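Local coordinates for protein alanine dehydrogenase (Archaeoglobus fulgidus, PDB 1OMO) that catalyses the reversible NAD(+)-dependent oxidative deamination of L-alanine to pyruvate and ammonium, working as a homodimer, at residues T3-Q8 with V313-K318; S13-D18 with A301-E306; S126-I131 with C188-T193; V237-E242 with T291-Q296. One frame throughout, in Å; residues are numbered along the deposited sequence.

Contact 1: T3-Q8 with V313-K318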
# COMPACT_ATOMS: atom_id res chain seq x y z
N THR A 3 -6.75 18.76 2.27
CA THR A 3 -6.77 17.61 1.38
C THR A 3 -8.13 17.65 0.65
O THR A 3 -9.19 17.81 1.28
CB THR A 3 -6.59 16.30 2.15
OG1 THR A 3 -5.26 16.24 2.69
CG2 THR A 3 -6.84 15.10 1.26
N LEU A 4 -8.10 17.53 -0.67
CA LEU A 4 -9.31 17.55 -1.50
C LEU A 4 -9.95 16.15 -1.48
O LEU A 4 -9.25 15.14 -1.56
CB LEU A 4 -8.92 17.95 -2.93
CG LEU A 4 -9.96 18.15 -4.02
CD1 LEU A 4 -10.70 19.43 -3.75
CD2 LEU A 4 -9.29 18.18 -5.38
N ILE A 5 -11.27 16.09 -1.31
CA ILE A 5 -12.01 14.82 -1.30
C ILE A 5 -12.86 14.77 -2.57
O ILE A 5 -13.65 15.68 -2.82
CB ILE A 5 -12.93 14.72 -0.04
CG1 ILE A 5 -12.05 14.81 1.23
CG2 ILE A 5 -13.66 13.38 0.00
CD1 ILE A 5 -10.92 13.78 1.27
N LEU A 6 -12.66 13.73 -3.38
CA LEU A 6 -13.42 13.58 -4.63
C LEU A 6 -14.22 12.29 -4.69
O LEU A 6 -13.71 11.17 -4.50
CB LEU A 6 -12.50 13.66 -5.84
CG LEU A 6 -11.91 15.02 -6.20
CD1 LEU A 6 -11.01 14.82 -7.40
CD2 LEU A 6 -12.98 16.06 -6.52
N THR A 7 -15.51 12.48 -4.95
CA THR A 7 -16.48 11.40 -5.05
C THR A 7 -16.49 10.77 -6.45
O THR A 7 -16.01 11.37 -7.41
CB THR A 7 -17.88 11.95 -4.82
OG1 THR A 7 -18.26 12.72 -5.95
CG2 THR A 7 -17.88 12.92 -3.72
N GLN A 8 -17.08 9.58 -6.57
CA GLN A 8 -17.12 8.95 -7.88
C GLN A 8 -17.86 9.84 -8.89
O GLN A 8 -17.38 10.04 -10.01
CB GLN A 8 -17.80 7.59 -7.83
CG GLN A 8 -17.77 6.86 -9.16
CD GLN A 8 -18.57 5.58 -9.13
OE1 GLN A 8 -18.78 5.00 -8.06
NE2 GLN A 8 -19.00 5.13 -10.30
N VAL A 313 -14.06 21.83 -8.17
CA VAL A 313 -14.84 20.65 -7.81
C VAL A 313 -14.22 19.95 -6.60
O VAL A 313 -12.98 19.90 -6.44
CB VAL A 313 -14.88 19.66 -8.99
CG1 VAL A 313 -15.78 18.46 -8.64
CG2 VAL A 313 -15.40 20.37 -10.25
N GLY A 314 -15.09 19.41 -5.74
CA GLY A 314 -14.62 18.69 -4.57
C GLY A 314 -15.05 19.33 -3.27
O GLY A 314 -15.92 20.19 -3.25
N SER A 315 -14.48 18.86 -2.17
CA SER A 315 -14.75 19.39 -0.83
C SER A 315 -13.40 19.26 -0.15
O SER A 315 -12.54 18.52 -0.63
CB SER A 315 -15.85 18.59 -0.11
OG SER A 315 -15.45 17.27 0.22
N LYS A 316 -13.19 19.97 0.95
CA LYS A 316 -11.89 19.93 1.60
C LYS A 316 -11.86 19.57 3.06
O LYS A 316 -12.69 20.04 3.84
CB LYS A 316 -11.21 21.28 1.44
CG LYS A 316 -10.94 21.67 0.01
CD LYS A 316 -10.61 23.15 -0.11
CE LYS A 316 -10.11 23.52 -1.50
NZ LYS A 316 -8.77 22.93 -1.75
N ILE A 317 -10.87 18.76 3.44
CA ILE A 317 -10.72 18.38 4.83
C ILE A 317 -9.28 18.65 5.30
O ILE A 317 -8.33 18.40 4.58
CB ILE A 317 -11.13 16.88 5.06
CG1 ILE A 317 -11.38 16.63 6.55
CG2 ILE A 317 -10.07 15.95 4.60
CD1 ILE A 317 -12.87 16.66 6.96
N LYS A 318 -9.15 19.18 6.52
CA LYS A 318 -7.85 19.46 7.15
C LYS A 318 -7.57 18.26 8.04
O LYS A 318 -8.02 18.19 9.18
CB LYS A 318 -7.95 20.74 7.99
CG LYS A 318 -6.62 21.22 8.62
CD LYS A 318 -6.85 22.42 9.56
CE LYS A 318 -6.97 21.99 11.04
NZ LYS A 318 -5.64 22.04 11.71
O HOH W 1 -5.44 17.62 4.89
O HOH W 2 -16.41 15.52 -1.91

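Contact 2: S13-D18 with A301-E306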
# COMPACT_ATOMS: atom_id res chain seq x y z
N SER A 13 -16.84 13.37 -13.89
CA SER A 13 -16.94 14.58 -14.68
C SER A 13 -15.59 15.29 -14.79
O SER A 13 -15.54 16.44 -15.26
CB SER A 13 -17.94 15.54 -14.04
OG SER A 13 -17.40 16.20 -12.88
N LEU A 14 -14.51 14.64 -14.38
CA LEU A 14 -13.19 15.28 -14.40
C LEU A 14 -12.13 14.73 -15.35
O LEU A 14 -11.01 15.24 -15.36
CB LEU A 14 -12.62 15.29 -12.97
CG LEU A 14 -12.78 16.54 -12.08
CD1 LEU A 14 -13.94 17.35 -12.54
CD2 LEU A 14 -12.92 16.14 -10.61
N ILE A 15 -12.47 13.70 -16.12
CA ILE A 15 -11.53 13.14 -17.10
C ILE A 15 -12.30 12.68 -18.30
O ILE A 15 -13.41 12.18 -18.21
CB ILE A 15 -10.75 11.85 -16.68
CG1 ILE A 15 -9.71 12.09 -15.61
CG2 ILE A 15 -9.87 11.41 -17.85
CD1 ILE A 15 -8.52 11.09 -15.79
N SER A 16 -11.62 12.79 -19.42
CA SER A 16 -12.10 12.40 -20.73
C SER A 16 -11.45 11.07 -21.08
O SER A 16 -10.35 10.79 -20.61
CB SER A 16 -11.63 13.46 -21.74
OG SER A 16 -12.24 13.23 -22.97
N MET A 17 -12.08 10.26 -21.92
CA MET A 17 -11.46 9.00 -22.31
C MET A 17 -10.20 9.38 -23.06
O MET A 17 -9.19 8.70 -22.96
CB MET A 17 -12.38 8.18 -23.22
CG MET A 17 -11.65 6.98 -23.92
SD MET A 17 -10.88 5.86 -22.75
CE MET A 17 -12.21 4.75 -22.26
N ASP A 18 -10.26 10.48 -23.80
CA ASP A 18 -9.08 10.93 -24.53
C ASP A 18 -8.00 11.36 -23.54
O ASP A 18 -6.85 11.01 -23.71
CB ASP A 18 -9.45 12.08 -25.47
CG ASP A 18 -10.04 11.59 -26.78
OD1 ASP A 18 -11.17 11.98 -27.11
OD2 ASP A 18 -9.36 10.81 -27.49
N ALA A 301 -5.02 9.81 -12.04
CA ALA A 301 -5.47 10.59 -10.90
C ALA A 301 -4.91 12.03 -10.98
O ALA A 301 -5.56 13.00 -10.53
CB ALA A 301 -5.05 9.91 -9.59
N LYS A 302 -3.72 12.17 -11.55
CA LYS A 302 -3.12 13.49 -11.72
C LYS A 302 -4.02 14.38 -12.58
O LYS A 302 -4.18 15.58 -12.32
CB LYS A 302 -1.74 13.40 -12.38
CG LYS A 302 -1.45 14.68 -13.19
CD LYS A 302 -0.01 14.82 -13.64
CE LYS A 302 0.24 16.20 -14.27
NZ LYS A 302 1.69 16.45 -14.41
N VAL A 303 -4.60 13.81 -13.62
CA VAL A 303 -5.47 14.58 -14.50
C VAL A 303 -6.76 14.99 -13.80
O VAL A 303 -7.23 16.11 -13.99
CB VAL A 303 -5.81 13.79 -15.75
CG1 VAL A 303 -6.97 14.45 -16.49
CG2 VAL A 303 -4.58 13.72 -16.65
N VAL A 304 -7.33 14.08 -13.02
CA VAL A 304 -8.55 14.35 -12.26
C VAL A 304 -8.29 15.44 -11.23
O VAL A 304 -9.13 16.33 -11.00
CB VAL A 304 -9.03 13.09 -11.49
CG1 VAL A 304 -10.07 13.48 -10.43
CG2 VAL A 304 -9.60 12.08 -12.46
N TYR A 305 -7.13 15.36 -10.57
CA TYR A 305 -6.81 16.35 -9.53
C TYR A 305 -6.67 17.77 -10.11
O TYR A 305 -7.27 18.70 -9.60
CB TYR A 305 -5.55 15.94 -8.74
CG TYR A 305 -5.12 16.96 -7.69
CD1 TYR A 305 -3.94 17.68 -7.85
CD2 TYR A 305 -5.92 17.24 -6.58
CE1 TYR A 305 -3.55 18.67 -6.93
CE2 TYR A 305 -5.54 18.23 -5.65
CZ TYR A 305 -4.35 18.94 -5.84
OH TYR A 305 -3.97 19.91 -4.96
N GLU A 306 -5.90 17.93 -11.18
CA GLU A 306 -5.71 19.24 -11.78
C GLU A 306 -7.00 19.75 -12.40
O GLU A 306 -7.28 20.94 -12.34
CB GLU A 306 -4.56 19.19 -12.81
CG GLU A 306 -3.23 18.89 -12.11
CD GLU A 306 -2.06 18.69 -13.04
OE1 GLU A 306 -0.93 18.53 -12.55
OE2 GLU A 306 -2.26 18.69 -14.27

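Contact 3: S126-I131 with C188-T193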
# COMPACT_ATOMS: atom_id res chain seq x y z
N SER A 126 -11.37 -3.51 -38.73
CA SER A 126 -12.71 -2.95 -38.81
C SER A 126 -13.75 -3.80 -38.11
O SER A 126 -14.81 -3.30 -37.74
CB SER A 126 -13.12 -2.80 -40.27
OG SER A 126 -12.97 -4.05 -40.91
N VAL A 127 -13.47 -5.11 -37.98
CA VAL A 127 -14.41 -5.99 -37.31
C VAL A 127 -13.91 -6.19 -35.90
O VAL A 127 -12.79 -6.63 -35.69
CB VAL A 127 -14.52 -7.35 -38.03
CG1 VAL A 127 -15.56 -8.21 -37.34
CG2 VAL A 127 -14.92 -7.14 -39.51
N PHE A 128 -14.74 -5.82 -34.93
CA PHE A 128 -14.37 -5.94 -33.53
C PHE A 128 -15.23 -6.93 -32.81
O PHE A 128 -16.45 -6.78 -32.79
CB PHE A 128 -14.47 -4.57 -32.84
CG PHE A 128 -13.41 -3.59 -33.29
CD1 PHE A 128 -13.45 -3.05 -34.58
CD2 PHE A 128 -12.35 -3.27 -32.46
CE1 PHE A 128 -12.43 -2.20 -35.04
CE2 PHE A 128 -11.33 -2.42 -32.92
CZ PHE A 128 -11.38 -1.90 -34.21
N GLY A 129 -14.59 -7.94 -32.23
CA GLY A 129 -15.30 -8.95 -31.48
C GLY A 129 -15.11 -8.80 -29.96
O GLY A 129 -14.02 -8.50 -29.47
N PHE A 130 -16.19 -9.00 -29.21
CA PHE A 130 -16.15 -8.92 -27.77
C PHE A 130 -16.63 -10.21 -27.10
O PHE A 130 -17.77 -10.67 -27.30
CB PHE A 130 -17.00 -7.74 -27.28
CG PHE A 130 -16.45 -6.40 -27.68
CD1 PHE A 130 -16.60 -5.92 -28.98
CD2 PHE A 130 -15.79 -5.60 -26.74
CE1 PHE A 130 -16.09 -4.67 -29.36
CE2 PHE A 130 -15.27 -4.33 -27.10
CZ PHE A 130 -15.43 -3.87 -28.42
N ILE A 131 -15.74 -10.82 -26.33
CA ILE A 131 -16.09 -12.00 -25.56
C ILE A 131 -16.26 -11.43 -24.16
O ILE A 131 -15.28 -11.13 -23.50
CB ILE A 131 -14.96 -13.03 -25.54
CG1 ILE A 131 -14.57 -13.40 -26.97
CG2 ILE A 131 -15.41 -14.25 -24.79
CD1 ILE A 131 -15.73 -13.90 -27.81
N CYS A 188 -12.57 -12.01 -36.11
CA CYS A 188 -12.54 -10.56 -36.24
C CYS A 188 -11.11 -10.07 -36.44
O CYS A 188 -10.20 -10.87 -36.48
CB CYS A 188 -13.10 -9.93 -34.96
SG CYS A 188 -12.18 -10.46 -33.49
N ASP A 189 -10.91 -8.76 -36.54
CA ASP A 189 -9.54 -8.23 -36.67
C ASP A 189 -8.96 -7.90 -35.27
O ASP A 189 -7.77 -8.07 -35.02
CB ASP A 189 -9.54 -6.97 -37.54
CG ASP A 189 -10.31 -7.15 -38.86
OD1 ASP A 189 -10.05 -8.14 -39.58
OD2 ASP A 189 -11.17 -6.30 -39.17
N VAL A 190 -9.83 -7.44 -34.37
CA VAL A 190 -9.49 -7.08 -32.99
C VAL A 190 -10.51 -7.80 -32.10
O VAL A 190 -11.73 -7.59 -32.22
CB VAL A 190 -9.60 -5.53 -32.78
CG1 VAL A 190 -9.34 -5.15 -31.31
CG2 VAL A 190 -8.58 -4.81 -33.70
N LEU A 191 -10.01 -8.66 -31.21
CA LEU A 191 -10.84 -9.44 -30.30
C LEU A 191 -10.55 -8.99 -28.85
O LEU A 191 -9.41 -9.07 -28.39
CB LEU A 191 -10.53 -10.94 -30.49
CG LEU A 191 -11.19 -11.98 -29.55
CD1 LEU A 191 -12.71 -11.98 -29.72
CD2 LEU A 191 -10.62 -13.39 -29.86
N VAL A 192 -11.58 -8.53 -28.16
CA VAL A 192 -11.50 -8.05 -26.78
C VAL A 192 -12.10 -9.08 -25.80
O VAL A 192 -13.32 -9.19 -25.72
CB VAL A 192 -12.33 -6.76 -26.62
CG1 VAL A 192 -12.18 -6.21 -25.22
CG2 VAL A 192 -11.94 -5.74 -27.67
N THR A 193 -11.28 -9.83 -25.05
CA THR A 193 -11.83 -10.79 -24.10
C THR A 193 -11.91 -10.11 -22.73
O THR A 193 -10.94 -9.63 -22.21
CB THR A 193 -11.00 -12.07 -24.03
OG1 THR A 193 -9.74 -11.78 -23.46
CG2 THR A 193 -10.82 -12.67 -25.46
O HOH W 3 -12.01 -6.91 -41.79

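Contact 4: V237-E242 with T291-Q296. With NAD (nicotinamide-adenine-dinucleotide), chain D.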
# COMPACT_ATOMS: atom_id res chain seq x y z
N VAL A 237 2.33 -9.32 -25.91
CA VAL A 237 2.85 -8.07 -25.38
C VAL A 237 2.15 -7.83 -24.04
O VAL A 237 0.93 -7.60 -23.99
CB VAL A 237 2.61 -6.90 -26.38
CG1 VAL A 237 3.04 -5.53 -25.77
CG2 VAL A 237 3.46 -7.15 -27.63
N VAL A 238 2.92 -7.89 -22.96
CA VAL A 238 2.31 -7.69 -21.67
C VAL A 238 2.37 -6.26 -21.14
O VAL A 238 3.00 -5.36 -21.69
CB VAL A 238 2.89 -8.63 -20.57
CG1 VAL A 238 2.97 -10.07 -21.06
CG2 VAL A 238 4.25 -8.14 -20.13
N ASP A 239 1.65 -6.10 -20.05
CA ASP A 239 1.48 -4.92 -19.25
C ASP A 239 2.75 -4.68 -18.45
O ASP A 239 3.42 -3.65 -18.51
CB ASP A 239 0.41 -5.22 -18.22
CG ASP A 239 -0.57 -4.18 -18.18
OD1 ASP A 239 -1.52 -4.27 -17.40
OD2 ASP A 239 -0.36 -3.24 -18.97
N ASP A 240 3.02 -5.68 -17.64
CA ASP A 240 4.13 -5.68 -16.73
C ASP A 240 4.46 -7.13 -16.72
O ASP A 240 3.60 -7.97 -16.48
CB ASP A 240 3.63 -5.25 -15.37
CG ASP A 240 4.68 -5.40 -14.32
OD1 ASP A 240 5.41 -4.41 -14.09
OD2 ASP A 240 4.82 -6.50 -13.74
N LEU A 241 5.70 -7.45 -17.01
CA LEU A 241 6.07 -8.84 -17.05
C LEU A 241 5.70 -9.62 -15.78
O LEU A 241 5.02 -10.65 -15.86
CB LEU A 241 7.56 -8.99 -17.35
CG LEU A 241 8.01 -10.44 -17.39
CD1 LEU A 241 7.16 -11.24 -18.38
CD2 LEU A 241 9.50 -10.49 -17.77
N GLU A 242 6.12 -9.13 -14.61
CA GLU A 242 5.83 -9.88 -13.39
C GLU A 242 4.35 -10.00 -13.01
O GLU A 242 3.92 -11.04 -12.51
CB GLU A 242 6.64 -9.32 -12.23
CG GLU A 242 7.24 -10.45 -11.36
CD GLU A 242 8.21 -11.41 -12.09
OE1 GLU A 242 8.42 -12.53 -11.58
OE2 GLU A 242 8.76 -11.05 -13.17
N THR A 291 -2.98 -6.31 -17.13
CA THR A 291 -3.20 -6.62 -15.73
C THR A 291 -3.60 -5.42 -14.88
O THR A 291 -4.12 -5.60 -13.79
CB THR A 291 -1.96 -7.29 -15.05
OG1 THR A 291 -0.85 -6.37 -15.03
CG2 THR A 291 -1.54 -8.55 -15.80
N GLY A 292 -3.35 -4.20 -15.37
CA GLY A 292 -3.66 -2.99 -14.59
C GLY A 292 -2.44 -2.57 -13.76
O GLY A 292 -2.02 -3.29 -12.84
N LEU A 293 -1.85 -1.42 -14.07
CA LEU A 293 -0.64 -1.00 -13.35
C LEU A 293 -0.83 0.26 -12.52
O LEU A 293 -1.56 1.17 -12.92
CB LEU A 293 0.49 -0.78 -14.35
CG LEU A 293 0.59 -1.67 -15.61
CD1 LEU A 293 1.73 -1.13 -16.50
CD2 LEU A 293 0.83 -3.10 -15.24
N ALA A 294 -0.16 0.35 -11.37
CA ALA A 294 -0.30 1.55 -10.54
C ALA A 294 0.08 2.82 -11.32
O ALA A 294 -0.51 3.88 -11.11
CB ALA A 294 0.53 1.43 -9.24
N ILE A 295 1.04 2.75 -12.23
CA ILE A 295 1.38 3.97 -12.96
C ILE A 295 0.18 4.51 -13.74
O ILE A 295 0.07 5.72 -13.91
CB ILE A 295 2.62 3.80 -13.89
CG1 ILE A 295 2.41 2.67 -14.90
CG2 ILE A 295 3.85 3.55 -13.05
CD1 ILE A 295 3.41 2.64 -16.04
N GLN A 296 -0.74 3.64 -14.15
CA GLN A 296 -1.95 4.10 -14.88
C GLN A 296 -2.91 4.82 -13.92
O GLN A 296 -3.52 5.84 -14.28
CB GLN A 296 -2.69 2.92 -15.58
CG GLN A 296 -1.83 2.17 -16.62
CD GLN A 296 -2.43 0.82 -17.15
OE1 GLN A 296 -2.81 -0.05 -16.38
NE2 GLN A 296 -2.48 0.67 -18.46
PA NAD D . -18.64 -7.75 -15.17
O1A NAD D . -19.06 -8.82 -14.24
O2A NAD D . -19.53 -6.51 -15.32
O5B NAD D . -18.25 -8.17 -16.72
C5B NAD D . -17.90 -9.57 -17.09
C4B NAD D . -18.95 -10.03 -18.13
O4B NAD D . -18.49 -11.41 -18.48
C3B NAD D . -20.44 -10.28 -17.62
O3B NAD D . -21.42 -9.52 -18.43
C2B NAD D . -20.66 -11.81 -17.68
O2B NAD D . -21.94 -12.32 -17.85
C1B NAD D . -19.62 -12.19 -18.78
N9A NAD D . -19.11 -13.53 -18.67
C8A NAD D . -18.76 -14.30 -17.58
N7A NAD D . -18.32 -15.49 -17.90
C5A NAD D . -18.35 -15.59 -19.22
C6A NAD D . -17.96 -16.67 -20.13
N6A NAD D . -17.51 -17.82 -19.70
N1A NAD D . -18.13 -16.38 -21.48
C2A NAD D . -18.60 -15.20 -21.95
N3A NAD D . -18.99 -14.14 -21.10
C4A NAD D . -18.83 -14.38 -19.75
O3 NAD D . -17.10 -7.15 -14.99
PN NAD D . -16.19 -5.92 -15.74
O1N NAD D . -16.96 -5.45 -16.94
O2N NAD D . -15.69 -4.97 -14.67
O5D NAD D . -14.92 -6.90 -16.27
C5D NAD D . -14.52 -7.89 -15.11
C4D NAD D . -13.27 -8.65 -15.42
O4D NAD D . -12.18 -7.62 -15.74
C3D NAD D . -12.69 -9.48 -14.24
O3D NAD D . -11.88 -10.58 -14.70
C2D NAD D . -11.89 -8.40 -13.51
O2D NAD D . -11.14 -8.85 -12.43
C1D NAD D . -11.09 -7.76 -14.74
N1N NAD D . -10.58 -6.34 -14.67
C2N NAD D . -9.18 -6.24 -15.06
C3N NAD D . -8.71 -4.88 -15.20
C7N NAD D . -7.13 -4.77 -15.62
O7N NAD D . -6.50 -3.71 -15.32
N7N NAD D . -6.56 -5.83 -16.29
C4N NAD D . -9.48 -3.70 -15.01
C5N NAD D . -10.86 -3.96 -14.64
C6N NAD D . -11.39 -5.25 -14.48
O HOH W 4 -2.87 -2.27 -19.02

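Contact 1: T3-Q8 with V313-K318
Thr3 and Ile317 face each other as an antiparallel hydrogen-bonded pair, joined through a reciprocal pair of backbone bonds: Thr3 N donates a hydrogen bond to Ile317 O at 2.8 Å, and Ile317 N donates one to Thr3 O at 2.9 Å, both nearly straight. At the next hydrogen-bonded position, two residues on, Ile5 N donates to Ser315 O at 2.8 Å, while the return bond from Ser315 N to Ile5 O is weak, stretched to 3.4 Å. A water donates to Ile5 O and is hydrogen-bonded to Ser315 OG, and may compensate in part. A second water donates to both Thr3 OG1 and Ile317 O; the threonine hydroxyl is further bonded to Pro95 O. Beside these polar groups, Ile5 CD1 meets Ile317 CG2 at 4.1 Å, the two side chains crossing at a slant. From the other face Leu4, its CG anti to the backbone N (chi1 -176°), brings CD1 to 3.6 Å from Val313 O. Leu6 CD2 lies 3.7 Å from Gly314 CA. Ile5 and Ile317 also pack on the second subunit. Water thus joins in at both ends of the ladder, which has two good backbone bonds at Thr3-Ile317 against one good and one weak at Ile5-Ser315.

Contact 2: S13-D18 with A301-E306
Leu14 and Ile15, neighbours in the loop between helices 8-12 and 17-32, straddle Val304 and lay their side chains about at right angles to it. Leu14 approaches the CG1 branch: its CD2 lies 3.9 Å from Val304 CG1, and its CB is almost as near. The same leucine also lies against the helix backbone, with CG 3.8 Å from Val304 O. Ile15 goes to the other branch, Val304 CG2, although the exact spacing at this methyl is doubtful in the model. The valine is turned with CG1 anti to the backbone N (chi1 165°), which sends one methyl to each of the two loop residues.

Ile15 reaches a second valine as well. Its CG1 comes to 3.7 Å from Val303 CG1, and its CD1 is about as close to the same methyl, the two side chains again crossing nearly perpendicularly. The isoleucine tip is therefore lodged against two successive residues of helix 294-311.

The side chains that meet are all aliphatic, but Leu14 O accepts a hydrogen bond from Asn307 ND2, further along the helix. Leu14 and Val304 both touch Leu6, Val304 also meets Met99, and Ile15 leans on Leu107 of helix 102-120. With Leu14 and Val304 as its buried pair, this is aliphatic packing at the margin of the core, joining an amino-terminal loop and the long helix 294-311 to the mixed sheet of this two-domain mu-crystallin-family fold.

Contact 3: S126-I131 with C188-T193
Phe130 and Val192 mark the closely packed part of this parallel strand pair, lying side by side and pointing the same way. Val192 CG2 sits over one face of the Phe130 ring, 4.1 Å from its centroid, in a CH-pi contact. Phe128 and Val190 also lie side by side on the same face of the sheet, but without a CH-pi contact, CE2 of the Phe128 ring being 3.6 Å from Val190 CB; helix 135-147 packs on Phe128, Phe130 and Val192. On the other face Ile131 CG1 meets Leu191 CD1 at 3.6 Å, the two side chains slanting across each other, and Cys188 CB packs against Gly129 N. Between the faces runs a regular ladder, in which Gly129 N donates to Val190 O, Val192 N to Gly129 O at 2.8 Å, and Ile131 N to Val192 O.

Toward Ser126 the pairing loosens and becomes wetter. Val127 O receives Asp189 N, but its bond from Val190 N is weak. Here Asp189 takes over: its OD2 accepts from Ser126 N and from Val127 N, each at 2.8 Å, on the anti side and from opposite faces of the carboxylate plane. With chi1 at -49° the carboxylate swings beside its own backbone N, toward the start of the neighbouring strand. A water donates to the same OD2 and is hydrogen-bonded to Ser126 OG, while OD1 pairs with Arg122, outside the two strands. Three hydrogen bonds on OD2 and the nearby arginine would probably keep Asp189 ionised, so that a carboxylate closes the strand pair where the backbone ladder gives out.

Contact 4: V237-E242 with T291-Q296
A single carboxylate oxygen, Asp239 OD1, gathers three hydrogen bonds from two successive residues at the edge of the NAD pocket. Thr291 N comes to it from above the carboxylate plane, at 2.5 Å in the model, a length that is doubtful. Gly292 N, at 2.7 Å, arrives nearly along the C-O axis. The third donor is Thr291 OG1, 3.2 Å away on the anti side; this hydroxyl also accepts from Gln243 NE2. The other oxygen, Asp239 OD2, accepts from a water that in turn accepts from Gln296 NE2. The other atom of the same amide, OE1, accepts from Leu293 N at 2.9 Å as helix 294-311 begins.

Leu293 runs past Asp239 in the opposite direction and puts CD2 3.4 Å from Asp239 CG; the same methyl touches Asp240 CB at 3.5 Å. The Thr291-Gly292 segment thus held lies against the nicotinamide amide, with Gly292, at a positive phi (91°), bringing its CA to 3.0 Å from NAD O7N. An acidic residue after strand 234-238 probably helps in this way to hold the Thr291-Gly292 segment, which borders the nicotinamide end of the NAD site in this Rossmann-type domain.

Contacts 1 and 2 adjoin, their centres 15 Å apart, with Leu4 of the strand packing on Tyr305 of the helix. Contact 1 pairs the chain's two ends in the mixed sheet, and the other three contacts nest inside the loop it closes. Contact 4 lies about 20 Å from contact 2, centre to centre, and shares helix 294-311 with it; that helix then leads into strand 315-317. Contacts 3 and 4 both reach the eight-stranded parallel sheet, 21 Å apart between centres, and follow one another along the chain. Contacts 1 and 3 are farthest apart, about 39 Å between centres. One helix therefore runs from the nicotinamide pocket to the sheet that meets the second subunit.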